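Local coordinates for protein Cfl (Pectobacterium brasiliense, PDB 7A9J) that is a coronafacic acid ligase of the ATP-dependent AMP-binding enzyme family, probably activating carboxylic acids as adenylates, and has been studied for amide synthesis, at residues V458-K461 with E465-I468; E441-Q446 with D490-Y495; R129-K134 with I153-N158. The protein carries 1 engineered substitution. One frame throughout, in Å; residues are numbered along the deposited sequence.

Interaction 1 (V458-K461 with E465-I468); sequences VPDK and ERII
Glu465 meets Val458 and Asp460 near the turn of the hairpin made by strands 450-460 and 464-473. The alpha C-H of Glu465 points at a carbonyl of the other strand, Glu465 CA lying 3.3 Å from Val458 O. Asp460 CB rests on the Glu465 backbone, 3.9 Å from Glu465 C. By register Glu465 forms an antiparallel non-hydrogen-bonded pair with Pro459, with Glu465 CA 4.6 Å from Pro459 CA, but the two side chains head apart. The Glu465 carboxylate is occupied elsewhere, with Ser457 OG and Lys429 N.

Arg466 pairs with Val458 through two backbone hydrogen bonds. Arg466 N is 2.9 Å from Val458 O, and Val458 N is 3.0 Å from Arg466 O. The side chains lie side by side on the face that carries Val458 and Arg466. The Arg466 chain leaves with CG opposite the backbone N and then turns at chi3 (57°). This turn folds the guanidinium back along Val458, with Arg466 NH2 3.7 Å from Val458 CG2. Asp460 comes in from the turn, almost at right angles to Arg466. Asp460 OD1 makes a long salt bridge of 3.8 Å to Arg466 NE, and the two charged planes are 66° apart. The stronger partners of Arg466 are Glu500 and the Tyr524 hydroxyl.

Ile468 crosses Val458, with Ile468 CG1 3.9 Å from Val458 CG2.

Backbone bonds set the pairing. Ile468 CD1 covers the rim of one guanidinium face, and Val458 CG2 touches Arg466 NH2 obliquely. Asp460 OD2 is engaged by Tyr462 N and Ala463 N in the turn, so OD1 probably adds only modest electrostatic stabilisation to an arginine already paired with Glu500.

Interaction 2 (E441-Q446 with D490-Y495); sequences ENTLIQ and DNLAHY
Two helices of the C-terminal domain meet here, where Thr443 of helix 437-445 packs against Asn491 and Leu492 at the end of helix 481-491. The contact is small and contains no hydrogen bond between the segments. The backbones stay well apart, with Thr443 CA 7.5 Å from Asn491 CA.

Thr443 uses its two branches on different partners. Its hydroxyl stands anti to the carbonyl carbon (chi1 -63°), which puts the methyl anti to the backbone N. Thr443 CG2, the methyl, meets Asn491 CB at 4.0 Å. The other branch meets Leu492 tip to tip, with Thr443 OG1 3.9 Å from Leu492 CD1. Leu492 CD1 also lies 4.1 Å from Thr443 CB. The hydroxyl thus faces an aliphatic side chain, and its polar need is met, weakly, by Glu439 O one turn earlier in its own helix. Leu492 sits just past the helical residues, where the backbone has become extended.

Polar groups also link the two segments to their surroundings. Thr443 O takes Gln446 N at 3.2 Å and also the hydroxyl of Tyr487 from the other helix, whose own backbone O takes Asn491 ND2. The Gln446 side chain folds over its own helix, with Gln446 NE2 3.0 Å from Asn442 O at an N-H...O angle of 159°; the acceptor lies close to the plane of the Gln446 amide.

Beneath this surface contact, Leu444 packs between helix 481-491 and strand 450-460. Such helix-on-helix contact above a small sheet is typical of the compact alpha/beta C-terminal domain of AMP-binding enzymes.

Interaction 3 (R129-K134 with I153-N158); sequences RFYETK and IEDKEN. With PO4 (phosphate ion), chain C.
Tyr131 and Asp155 form the tight centre of this contact. The Tyr131 hydroxyl donates to the carboxylate, with Tyr131 OH 2.5 Å from Asp155 OD2, a short bond. Asp155 OD2 accepts through its anti lone pair, the one turned away from OD1. OD2 lies at the edge of the ring, and ring and carboxylate planes are 46° apart. The same hydroxyl also pairs with Lys152 N, so two partners fix it. One face of the ring is covered by its neighbour, with Phe130 CD2 3.8 Å above the centre of the Tyr131 ring. Lys152 adds a cation-pi contact.

Lys134 crosses the carboxylate obliquely near OD1, roughly at right angles to the approach of Tyr131. It touches with carbon rather than nitrogen, Lys134 CE lying 3.7 Å from Asp155 CG. A bend at chi4 (-66°) sets the ammonium off to one side, so Lys134 NZ and Asp155 OD1 make only a long salt bridge of 3.9 Å. The stronger partner of this lysine is Glu138.

On the looser side one water bridges the two charged groups. This water lies 2.7 Å from Lys134 NZ and within hydrogen-bonding distance of Asp155 OD1. Glu157 OE1 is farther from it, at 3.2 Å.

Arg129 holds a phosphate, probably from the crystallisation liquor. Its guanidinium grips two oxygens edge-on, with Arg129 NH1 3.0 Å from phosphate O1 and Arg129 NH2 2.8 Å from phosphate O4. Lys128 NZ and Glu261 N also bind this phosphate, and Asp126 is a second partner of Arg129 NH2.

Helices 127-132 and 134-138 connect neighbouring parallel strands 122-125 and 145-148. The contact thus ties a beta-alpha-beta crossover to the loop before edge strand 160-162, as suits a layered alpha/beta subdomain.

Overall arrangement
Interactions 1 and 2 belong to the C-terminal domain, with centres 18 Å apart. They touch directly, Ile467 CD1 lying 4.1 Å from Tyr495 O. The hairpin of interaction 1 falls in the chain between the two helices of interaction 2, so together they join sheet and helices of one small domain. Interaction 3 lies in the large AMP-binding region, with its centre about 57 Å from that of interaction 1 and 58 Å from that of interaction 2. The bound indene carboxylic acid sits in a pocket that includes Trp241, Tyr334 and Gly341. None of the three contacts supplies a residue to it. In this family the C-terminal domain typically swings between catalytic steps.

Interaction 1 (V458-K461 with E465-I468)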
ATOM      1  N   VAL A 458      14.332   7.825  27.254  1.00 30.91           N
ATOM      2  CA  VAL A 458      15.015   6.821  28.059  1.00 31.20           C
ATOM      3  C   VAL A 458      14.465   6.915  29.465  1.00 34.37           C
ATOM      4  O   VAL A 458      13.939   7.961  29.884  1.00 33.05           O
ATOM      5  CB  VAL A 458      16.558   6.992  28.028  1.00 32.45           C
ATOM      6  CG1 VAL A 458      17.006   6.728  26.546  1.00 32.14           C
ATOM      7  CG2 VAL A 458      17.001   8.364  28.462  1.00 33.34           C
ATOM      8  N   PRO A 459      14.547   5.823  30.210  1.00 34.98           N
ATOM      9  CA  PRO A 459      14.147   5.872  31.623  1.00 33.45           C
ATOM     10  C   PRO A 459      14.949   6.891  32.401  1.00 39.72           C
ATOM     11  O   PRO A 459      16.120   7.152  32.128  1.00 34.70           O
ATOM     12  CB  PRO A 459      14.405   4.450  32.123  1.00 41.50           C
ATOM     13  CG  PRO A 459      14.818   3.641  30.967  1.00 41.62           C
ATOM     14  CD  PRO A 459      15.156   4.543  29.827  1.00 37.71           C
ATOM     15  N   ASP A 460      14.292   7.481  33.393  1.00 36.35           N
ATOM     16  CA  ASP A 460      14.920   8.453  34.267  1.00 38.78           C
ATOM     17  C   ASP A 460      14.395   8.216  35.678  1.00 37.57           C
ATOM     18  O   ASP A 460      13.175   8.124  35.876  1.00 39.71           O
ATOM     19  CB  ASP A 460      14.582   9.877  33.807  1.00 43.90           C
ATOM     20  CG  ASP A 460      15.343  10.928  34.602  1.00 47.10           C
ATOM     21  OD1 ASP A 460      16.335  11.447  34.057  1.00 46.24           O
ATOM     22  OD2 ASP A 460      14.972  11.213  35.767  1.00 45.00           O
ATOM     23  N   LYS A 461      15.306   8.133  36.650  1.00 36.54           N
ATOM     24  CA  LYS A 461      14.922   7.662  37.978  1.00 42.33           C
ATOM     25  C   LYS A 461      13.853   8.552  38.599  1.00 46.14           C
ATOM     26  O   LYS A 461      12.923   8.061  39.247  1.00 54.40           O
ATOM     27  CB  LYS A 461      16.151   7.605  38.896  1.00 45.99           C
ATOM     28  CG  LYS A 461      15.926   6.925  40.209  1.00 54.29           C
ATOM     29  CD  LYS A 461      17.097   7.149  41.187  1.00 51.38           C
ATOM     30  CE  LYS A 461      18.268   6.218  40.936  1.00 64.02           C
ATOM     31  NZ  LYS A 461      19.290   6.363  42.025  1.00 65.63           N
ATOM     32  N   GLU A 465      10.783   9.561  32.497  1.00 33.66           N
ATOM     33  CA  GLU A 465      11.379   9.512  31.178  1.00 35.21           C
ATOM     34  C   GLU A 465      12.120  10.802  30.898  1.00 37.21           C
ATOM     35  O   GLU A 465      11.748  11.863  31.398  1.00 36.28           O
ATOM     36  CB  GLU A 465      10.308   9.360  30.052  1.00 37.10           C
ATOM     37  CG  GLU A 465       9.558   8.046  30.064  1.00 44.82           C
ATOM     38  CD  GLU A 465       8.446   8.027  28.978  1.00 42.75           C
ATOM     39  OE1 GLU A 465       8.767   8.051  27.771  1.00 44.31           O
ATOM     40  OE2 GLU A 465       7.244   8.020  29.307  1.00 49.49           O
ATOM     41  N   ARG A 466      13.109  10.723  30.015  1.00 33.79           N
ATOM     42  CA  ARG A 466      13.849  11.902  29.588  1.00 34.92           C
ATOM     43  C   ARG A 466      13.930  11.870  28.071  1.00 34.40           C
ATOM     44  O   ARG A 466      14.203  10.810  27.500  1.00 32.68           O
ATOM     45  CB  ARG A 466      15.243  11.884  30.210  1.00 41.01           C
ATOM     46  CG  ARG A 466      16.156  13.008  29.826  1.00 47.40           C
ATOM     47  CD  ARG A 466      17.393  13.016  30.765  1.00 39.72           C
ATOM     48  NE  ARG A 466      18.094  11.738  30.732  1.00 39.23           N
ATOM     49  CZ  ARG A 466      19.190  11.483  30.029  1.00 49.78           C
ATOM     50  NH1 ARG A 466      19.744  12.433  29.276  1.00 54.91           N
ATOM     51  NH2 ARG A 466      19.735  10.268  30.098  1.00 50.77           N
ATOM     52  N   ILE A 467      13.704  13.023  27.432  1.00 33.38           N
ATOM     53  CA  ILE A 467      13.642  13.066  25.966  1.00 35.88           C
ATOM     54  C   ILE A 467      15.022  13.255  25.374  1.00 36.68           C
ATOM     55  O   ILE A 467      15.749  14.184  25.740  1.00 38.76           O
ATOM     56  CB  ILE A 467      12.696  14.185  25.503  1.00 35.21           C
ATOM     57  CG1 ILE A 467      11.287  13.868  26.010  1.00 35.71           C
ATOM     58  CG2 ILE A 467      12.730  14.342  23.942  1.00 33.64           C
ATOM     59  CD1 ILE A 467      10.295  14.981  25.694  1.00 43.65           C
ATOM     60  N   ILE A 468      15.378  12.377  24.439  1.00 31.51           N
ATOM     61  CA  ILE A 468      16.646  12.451  23.723  1.00 33.27           C
ATOM     62  C   ILE A 468      16.350  12.779  22.263  1.00 35.23           C
ATOM     63  O   ILE A 468      15.425  12.202  21.667  1.00 35.01           O
ATOM     64  CB  ILE A 468      17.391  11.106  23.827  1.00 34.55           C
ATOM     65  CG1 ILE A 468      17.404  10.597  25.285  1.00 34.79           C
ATOM     66  CG2 ILE A 468      18.764  11.208  23.144  1.00 36.02           C
ATOM     67  CD1 ILE A 468      18.084  11.516  26.326  1.00 33.33           C
TER

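Interaction 2 (E441-Q446 with D490-Y495)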
ATOM      1  N   GLU A 441      10.168  15.848  16.022  1.00 36.18           N
ATOM      2  CA  GLU A 441      10.986  15.616  14.827  1.00 43.88           C
ATOM      3  C   GLU A 441      10.593  16.557  13.706  1.00 45.20           C
ATOM      4  O   GLU A 441      11.460  17.118  13.020  1.00 42.23           O
ATOM      5  CB  GLU A 441      10.836  14.159  14.358  1.00 35.60           C
ATOM      6  CG  GLU A 441      11.480  13.121  15.285  1.00 38.82           C
ATOM      7  CD  GLU A 441      10.867  11.726  15.155  1.00 47.35           C
ATOM      8  OE1 GLU A 441      10.169  11.419  14.127  1.00 43.47           O
ATOM      9  OE2 GLU A 441      11.132  10.908  16.044  1.00 38.81           O
ATOM     10  N   ASN A 442       9.287  16.761  13.511  1.00 38.88           N
ATOM     11  CA  ASN A 442       8.858  17.634  12.426  1.00 44.19           C
ATOM     12  C   ASN A 442       9.360  19.055  12.627  1.00 50.07           C
ATOM     13  O   ASN A 442       9.764  19.712  11.671  1.00 45.31           O
ATOM     14  CB  ASN A 442       7.337  17.626  12.281  1.00 43.54           C
ATOM     15  CG  ASN A 442       6.866  18.556  11.170  1.00 47.51           C
ATOM     16  OD1 ASN A 442       7.103  18.304   9.978  1.00 48.32           O
ATOM     17  ND2 ASN A 442       6.216  19.650  11.554  1.00 56.38           N
ATOM     18  N   THR A 443       9.383  19.529  13.869  1.00 42.84           N
ATOM     19  CA  THR A 443       9.909  20.859  14.146  1.00 54.26           C
ATOM     20  C   THR A 443      11.409  20.921  13.885  1.00 46.35           C
ATOM     21  O   THR A 443      11.904  21.864  13.265  1.00 49.70           O
ATOM     22  CB  THR A 443       9.599  21.230  15.600  1.00 51.54           C
ATOM     23  OG1 THR A 443       8.178  21.291  15.759  1.00 60.32           O
ATOM     24  CG2 THR A 443      10.221  22.594  15.942  1.00 51.59           C
ATOM     25  N   LEU A 444      12.145  19.921  14.377  1.00 44.59           N
ATOM     26  CA  LEU A 444      13.604  19.929  14.288  1.00 48.19           C
ATOM     27  C   LEU A 444      14.072  19.996  12.849  1.00 55.02           C
ATOM     28  O   LEU A 444      14.928  20.816  12.494  1.00 52.76           O
ATOM     29  CB  LEU A 444      14.168  18.675  14.966  1.00 45.40           C
ATOM     30  CG  LEU A 444      14.135  18.694  16.490  1.00 42.14           C
ATOM     31  CD1 LEU A 444      14.422  17.309  17.020  1.00 39.74           C
ATOM     32  CD2 LEU A 444      15.123  19.720  17.057  1.00 48.63           C
ATOM     33  N   ILE A 445      13.508  19.146  11.994  1.00 46.56           N
ATOM     34  CA  ILE A 445      13.990  19.072  10.623  1.00 51.16           C
ATOM     35  C   ILE A 445      13.741  20.368   9.816  1.00 66.85           C
ATOM     36  O   ILE A 445      14.396  20.588   8.788  1.00 61.45           O
ATOM     37  CB  ILE A 445      13.371  17.826   9.952  1.00 58.72           C
ATOM     38  CG1 ILE A 445      14.165  17.438   8.702  1.00 70.68           C
ATOM     39  CG2 ILE A 445      11.928  18.100   9.559  1.00 65.61           C
ATOM     40  CD1 ILE A 445      13.546  16.297   7.924  1.00 68.74           C
ATOM     41  N   GLN A 446      12.840  21.256  10.260  1.00 53.14           N
ATOM     42  CA  GLN A 446      12.667  22.525   9.559  1.00 59.81           C
ATOM     43  C   GLN A 446      13.917  23.388   9.633  1.00 75.36           C
ATOM     44  O   GLN A 446      14.121  24.251   8.763  1.00 69.47           O
ATOM     45  CB  GLN A 446      11.477  23.312  10.124  1.00 64.15           C
ATOM     46  CG  GLN A 446      10.161  22.570  10.090  1.00 58.94           C
ATOM     47  CD  GLN A 446       9.956  21.858   8.772  1.00 58.50           C
ATOM     48  OE1 GLN A 446      10.135  22.450   7.700  1.00 62.60           O
ATOM     49  NE2 GLN A 446       9.643  20.566   8.842  1.00 58.70           N
ATOM     50  N   ASP A 490      11.275  29.032  20.664  1.00 82.66           N
ATOM     51  CA  ASP A 490      10.364  29.835  19.864  1.00 87.24           C
ATOM     52  C   ASP A 490       9.267  29.013  19.200  1.00 88.15           C
ATOM     53  O   ASP A 490       8.288  29.596  18.726  1.00 89.20           O
ATOM     54  CB  ASP A 490      11.145  30.600  18.787  1.00 84.76           C
ATOM     55  CG  ASP A 490      12.362  31.349  19.350  1.00104.65           C
ATOM     56  OD1 ASP A 490      12.313  31.843  20.505  1.00 96.37           O
ATOM     57  OD2 ASP A 490      13.377  31.446  18.624  1.00110.18           O
ATOM     58  N   ASN A 491       9.388  27.683  19.151  1.00 86.85           N
ATOM     59  CA  ASN A 491       8.474  26.890  18.340  1.00 79.43           C
ATOM     60  C   ASN A 491       7.723  25.797  19.081  1.00 74.03           C
ATOM     61  O   ASN A 491       6.708  25.327  18.559  1.00 69.97           O
ATOM     62  CB  ASN A 491       9.221  26.245  17.161  1.00 77.53           C
ATOM     63  CG  ASN A 491       9.705  27.263  16.152  1.00 78.22           C
ATOM     64  OD1 ASN A 491       8.923  27.807  15.376  1.00 83.19           O
ATOM     65  ND2 ASN A 491      11.004  27.519  16.154  1.00 76.77           N
ATOM     66  N   LEU A 492       8.183  25.363  20.254  1.00 69.80           N
ATOM     67  CA  LEU A 492       7.547  24.260  20.965  1.00 63.44           C
ATOM     68  C   LEU A 492       7.414  24.589  22.439  1.00 61.21           C
ATOM     69  O   LEU A 492       8.269  25.268  23.016  1.00 63.68           O
ATOM     70  CB  LEU A 492       8.349  22.948  20.847  1.00 57.16           C
ATOM     71  CG  LEU A 492       8.014  22.138  19.598  1.00 66.35           C
ATOM     72  CD1 LEU A 492       8.788  20.849  19.592  1.00 69.52           C
ATOM     73  CD2 LEU A 492       6.517  21.863  19.488  1.00 68.26           C
ATOM     74  N   ALA A 493       6.364  24.062  23.058  1.00 62.71           N
ATOM     75  CA  ALA A 493       6.265  24.150  24.512  1.00 59.84           C
ATOM     76  C   ALA A 493       7.498  23.538  25.176  1.00 70.44           C
ATOM     77  O   ALA A 493       8.078  22.558  24.700  1.00 56.84           O
ATOM     78  CB  ALA A 493       4.997  23.448  25.001  1.00 65.12           C
ATOM     79  N   HIS A 494       7.888  24.115  26.312  1.00 63.29           N
ATOM     80  CA  HIS A 494       9.132  23.715  26.948  1.00 59.93           C
ATOM     81  C   HIS A 494       9.113  22.252  27.382  1.00 51.11           C
ATOM     82  O   HIS A 494      10.166  21.586  27.390  1.00 52.78           O
ATOM     83  CB  HIS A 494       9.414  24.638  28.143  1.00 61.06           C
ATOM     84  CG  HIS A 494      10.602  24.219  28.960  1.00 85.73           C
ATOM     85  ND1 HIS A 494      10.526  23.258  29.949  1.00 78.44           N
ATOM     86  CD2 HIS A 494      11.897  24.618  28.922  1.00 81.39           C
ATOM     87  CE1 HIS A 494      11.724  23.077  30.478  1.00 82.34           C
ATOM     88  NE2 HIS A 494      12.573  23.892  29.876  1.00 91.32           N
ATOM     89  N   TYR A 495       7.951  21.723  27.785  1.00 56.61           N
ATOM     90  CA  TYR A 495       7.973  20.360  28.309  1.00 55.08           C
ATOM     91  C   TYR A 495       8.208  19.352  27.201  1.00 52.94           C
ATOM     92  O   TYR A 495       8.559  18.207  27.491  1.00 46.09           O
ATOM     93  CB  TYR A 495       6.679  20.028  29.056  1.00 57.23           C
ATOM     94  CG  TYR A 495       5.437  19.893  28.182  1.00 55.96           C
ATOM     95  CD1 TYR A 495       4.989  18.636  27.755  1.00 51.92           C
ATOM     96  CD2 TYR A 495       4.705  21.010  27.785  1.00 62.86           C
ATOM     97  CE1 TYR A 495       3.862  18.506  26.989  1.00 52.26           C
ATOM     98  CE2 TYR A 495       3.568  20.881  27.002  1.00 62.86           C
ATOM     99  CZ  TYR A 495       3.154  19.614  26.597  1.00 59.05           C
ATOM    100  OH  TYR A 495       2.029  19.441  25.809  1.00 61.20           O
TER

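Interaction 3 (R129-K134 with I153-N158)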
ATOM      1  N   ARG A 129       7.247 -17.740 -10.629  1.00 34.62           N
ATOM      2  CA  ARG A 129       6.682 -18.058  -9.304  1.00 35.52           C
ATOM      3  C   ARG A 129       6.466 -19.562  -9.149  1.00 38.94           C
ATOM      4  O   ARG A 129       6.835 -20.165  -8.131  1.00 33.63           O
ATOM      5  CB  ARG A 129       5.370 -17.292  -9.090  1.00 31.94           C
ATOM      6  CG  ARG A 129       5.573 -15.971  -8.276  1.00 35.31           C
ATOM      7  CD  ARG A 129       6.780 -15.122  -8.790  1.00 36.70           C
ATOM      8  NE  ARG A 129       6.509 -14.537 -10.128  1.00 34.21           N
ATOM      9  CZ  ARG A 129       7.170 -13.483 -10.607  1.00 37.71           C
ATOM     10  NH1 ARG A 129       8.118 -12.904  -9.828  1.00 39.17           N
ATOM     11  NH2 ARG A 129       6.920 -13.041 -11.849  1.00 37.20           N
ATOM     12  N   PHE A 130       5.903 -20.195 -10.174  1.00 35.51           N
ATOM     13  CA  PHE A 130       5.693 -21.636 -10.121  1.00 33.22           C
ATOM     14  C   PHE A 130       6.987 -22.406  -9.926  1.00 37.86           C
ATOM     15  O   PHE A 130       7.026 -23.353  -9.147  1.00 39.38           O
ATOM     16  CB  PHE A 130       4.963 -22.107 -11.416  1.00 32.80           C
ATOM     17  CG  PHE A 130       4.717 -23.590 -11.438  1.00 36.88           C
ATOM     18  CD1 PHE A 130       3.717 -24.135 -10.632  1.00 36.13           C
ATOM     19  CD2 PHE A 130       5.417 -24.402 -12.299  1.00 35.56           C
ATOM     20  CE1 PHE A 130       3.503 -25.542 -10.662  1.00 39.06           C
ATOM     21  CE2 PHE A 130       5.250 -25.812 -12.304  1.00 35.97           C
ATOM     22  CZ  PHE A 130       4.250 -26.360 -11.495  1.00 39.49           C
ATOM     23  N   TYR A 131       8.032 -22.119 -10.710  1.00 32.78           N
ATOM     24  CA  TYR A 131       9.161 -23.013 -10.669  1.00 34.53           C
ATOM     25  C   TYR A 131       9.968 -22.819  -9.387  1.00 37.08           C
ATOM     26  O   TYR A 131      10.693 -23.720  -8.995  1.00 41.34           O
ATOM     27  CB  TYR A 131      10.040 -22.846 -11.909  1.00 36.80           C
ATOM     28  CG  TYR A 131       9.440 -23.670 -13.024  1.00 36.85           C
ATOM     29  CD1 TYR A 131       9.590 -25.054 -13.024  1.00 38.92           C
ATOM     30  CD2 TYR A 131       8.665 -23.073 -14.019  1.00 39.03           C
ATOM     31  CE1 TYR A 131       9.015 -25.856 -14.077  1.00 40.86           C
ATOM     32  CE2 TYR A 131       8.088 -23.862 -15.047  1.00 38.54           C
ATOM     33  CZ  TYR A 131       8.244 -25.214 -15.029  1.00 39.00           C
ATOM     34  OH  TYR A 131       7.701 -26.015 -16.050  1.00 42.04           O
ATOM     35  N   GLU A 132       9.774 -21.683  -8.729  1.00 36.89           N
ATOM     36  CA  GLU A 132      10.386 -21.487  -7.404  1.00 44.17           C
ATOM     37  C   GLU A 132       9.667 -22.289  -6.318  1.00 45.33           C
ATOM     38  O   GLU A 132      10.188 -22.445  -5.197  1.00 43.10           O
ATOM     39  CB  GLU A 132      10.306 -19.990  -7.053  1.00 42.47           C
ATOM     40  CG  GLU A 132      11.419 -19.148  -7.665  1.00 51.29           C
ATOM     41  CD  GLU A 132      11.130 -17.629  -7.636  1.00 63.08           C
ATOM     42  OE1 GLU A 132      10.083 -17.174  -7.085  1.00 66.56           O
ATOM     43  OE2 GLU A 132      11.976 -16.876  -8.177  1.00 67.68           O
ATOM     44  N   THR A 133       8.463 -22.762  -6.621  1.00 39.48           N
ATOM     45  CA  THR A 133       7.515 -23.306  -5.654  1.00 41.16           C
ATOM     46  C   THR A 133       6.937 -24.642  -6.113  1.00 42.59           C
ATOM     47  O   THR A 133       5.896 -25.070  -5.603  1.00 42.16           O
ATOM     48  CB  THR A 133       6.378 -22.305  -5.449  1.00 43.74           C
ATOM     49  OG1 THR A 133       6.911 -20.979  -5.487  1.00 44.63           O
ATOM     50  CG2 THR A 133       5.764 -22.494  -4.059  1.00 46.98           C
ATOM     51  N   LYS A 134       7.563 -25.280  -7.095  1.00 41.18           N
ATOM     52  CA  LYS A 134       6.878 -26.318  -7.863  1.00 45.44           C
ATOM     53  C   LYS A 134       6.500 -27.512  -6.985  1.00 43.98           C
ATOM     54  O   LYS A 134       5.364 -28.004  -7.026  1.00 44.86           O
ATOM     55  CB  LYS A 134       7.790 -26.794  -9.004  1.00 38.78           C
ATOM     56  CG  LYS A 134       7.101 -27.891  -9.861  1.00 46.49           C
ATOM     57  CD  LYS A 134       7.778 -28.039 -11.184  1.00 46.07           C
ATOM     58  CE  LYS A 134       7.128 -29.177 -12.006  1.00 40.06           C
ATOM     59  NZ  LYS A 134       7.285 -30.565 -11.477  1.00 44.95           N
ATOM     60  N   ILE A 153       7.176 -27.821 -21.310  1.00 45.76           N
ATOM     61  CA  ILE A 153       6.297 -28.882 -21.779  1.00 44.07           C
ATOM     62  C   ILE A 153       6.510 -30.195 -21.043  1.00 49.32           C
ATOM     63  O   ILE A 153       5.560 -30.959 -20.867  1.00 53.42           O
ATOM     64  CB  ILE A 153       6.462 -29.084 -23.303  1.00 48.48           C
ATOM     65  CG1 ILE A 153       7.916 -29.322 -23.695  1.00 53.01           C
ATOM     66  CG2 ILE A 153       5.920 -27.871 -24.047  1.00 69.39           C
ATOM     67  CD1 ILE A 153       8.049 -29.501 -25.169  1.00 59.59           C
ATOM     68  N   GLU A 154       7.739 -30.507 -20.628  1.00 49.61           N
ATOM     69  CA  GLU A 154       7.922 -31.753 -19.876  1.00 49.24           C
ATOM     70  C   GLU A 154       7.165 -31.778 -18.541  1.00 47.57           C
ATOM     71  O   GLU A 154       7.116 -32.850 -17.912  1.00 48.07           O
ATOM     72  CB  GLU A 154       9.396 -32.026 -19.607  1.00 48.68           C
ATOM     73  CG  GLU A 154      10.118 -31.020 -18.707  1.00 47.41           C
ATOM     74  CD  GLU A 154      10.567 -29.777 -19.452  1.00 59.40           C
ATOM     75  OE1 GLU A 154      11.401 -29.037 -18.872  1.00 53.39           O
ATOM     76  OE2 GLU A 154      10.093 -29.559 -20.617  1.00 53.32           O
ATOM     77  N   ASP A 155       6.603 -30.659 -18.099  1.00 47.97           N
ATOM     78  CA  ASP A 155       5.848 -30.569 -16.847  1.00 48.45           C
ATOM     79  C   ASP A 155       4.342 -30.508 -17.050  1.00 44.73           C
ATOM     80  O   ASP A 155       3.604 -30.336 -16.076  1.00 47.47           O
ATOM     81  CB  ASP A 155       6.307 -29.347 -16.021  1.00 48.07           C
ATOM     82  CG  ASP A 155       7.780 -29.447 -15.621  1.00 41.49           C
ATOM     83  OD1 ASP A 155       8.236 -30.559 -15.271  1.00 46.82           O
ATOM     84  OD2 ASP A 155       8.469 -28.412 -15.723  1.00 47.35           O
ATOM     85  N   LYS A 156       3.854 -30.605 -18.282  1.00 47.21           N
ATOM     86  CA  LYS A 156       2.410 -30.759 -18.475  1.00 56.28           C
ATOM     87  C   LYS A 156       2.016 -32.210 -18.194  1.00 50.72           C
ATOM     88  O   LYS A 156       2.177 -33.093 -19.041  1.00 52.98           O
ATOM     89  CB  LYS A 156       2.018 -30.349 -19.886  1.00 61.66           C
ATOM     90  CG  LYS A 156       0.523 -30.367 -20.161  1.00 65.00           C
ATOM     91  CD  LYS A 156       0.341 -29.874 -21.574  1.00 78.32           C
ATOM     92  CE  LYS A 156       1.213 -28.609 -21.735  1.00 82.54           C
ATOM     93  NZ  LYS A 156       1.533 -28.176 -23.133  1.00 60.13           N
ATOM     94  N   GLU A 157       1.503 -32.473 -17.001  1.00 51.95           N
ATOM     95  CA  GLU A 157       1.149 -33.834 -16.626  1.00 52.39           C
ATOM     96  C   GLU A 157       0.283 -33.730 -15.391  1.00 60.92           C
ATOM     97  O   GLU A 157       0.284 -32.701 -14.720  1.00 52.53           O
ATOM     98  CB  GLU A 157       2.392 -34.682 -16.359  1.00 62.71           C
ATOM     99  CG  GLU A 157       3.346 -34.106 -15.303  1.00 63.53           C
ATOM    100  CD  GLU A 157       4.442 -35.092 -14.925  1.00 78.92           C
ATOM    101  OE1 GLU A 157       5.102 -34.869 -13.888  1.00 88.36           O
ATOM    102  OE2 GLU A 157       4.645 -36.094 -15.660  1.00 88.95           O
ATOM    103  N   ASN A 158      -0.447 -34.806 -15.086  1.00 56.64           N
ATOM    104  CA  ASN A 158      -1.254 -34.882 -13.856  1.00 60.13           C
ATOM    105  C   ASN A 158      -2.230 -33.715 -13.858  1.00 51.54           C
ATOM    106  O   ASN A 158      -3.037 -33.606 -14.798  1.00 58.26           O
ATOM    107  CB  ASN A 158      -0.330 -34.937 -12.642  1.00 58.99           C
ATOM    108  CG  ASN A 158       0.583 -36.095 -12.698  1.00 65.95           C
ATOM    109  OD1 ASN A 158       0.176 -37.196 -13.082  1.00 62.45           O
ATOM    110  ND2 ASN A 158       1.843 -35.871 -12.360  1.00 66.65           N
TER
HETATM  111  P   PO4 C 602       9.001  -9.990 -12.544  1.00 48.93           P
HETATM  112  O1  PO4 C 602       9.384 -10.494 -11.134  1.00 51.82           O
HETATM  113  O2  PO4 C 602      10.175 -10.060 -13.495  1.00 63.92           O
HETATM  114  O3  PO4 C 602       8.564  -8.563 -12.417  1.00 50.31           O
HETATM  115  O4  PO4 C 602       7.887 -10.778 -13.142  1.00 51.86           O
HETATM  116  O   HOH W   1       6.944 -32.274 -13.574  1.00 51.98           O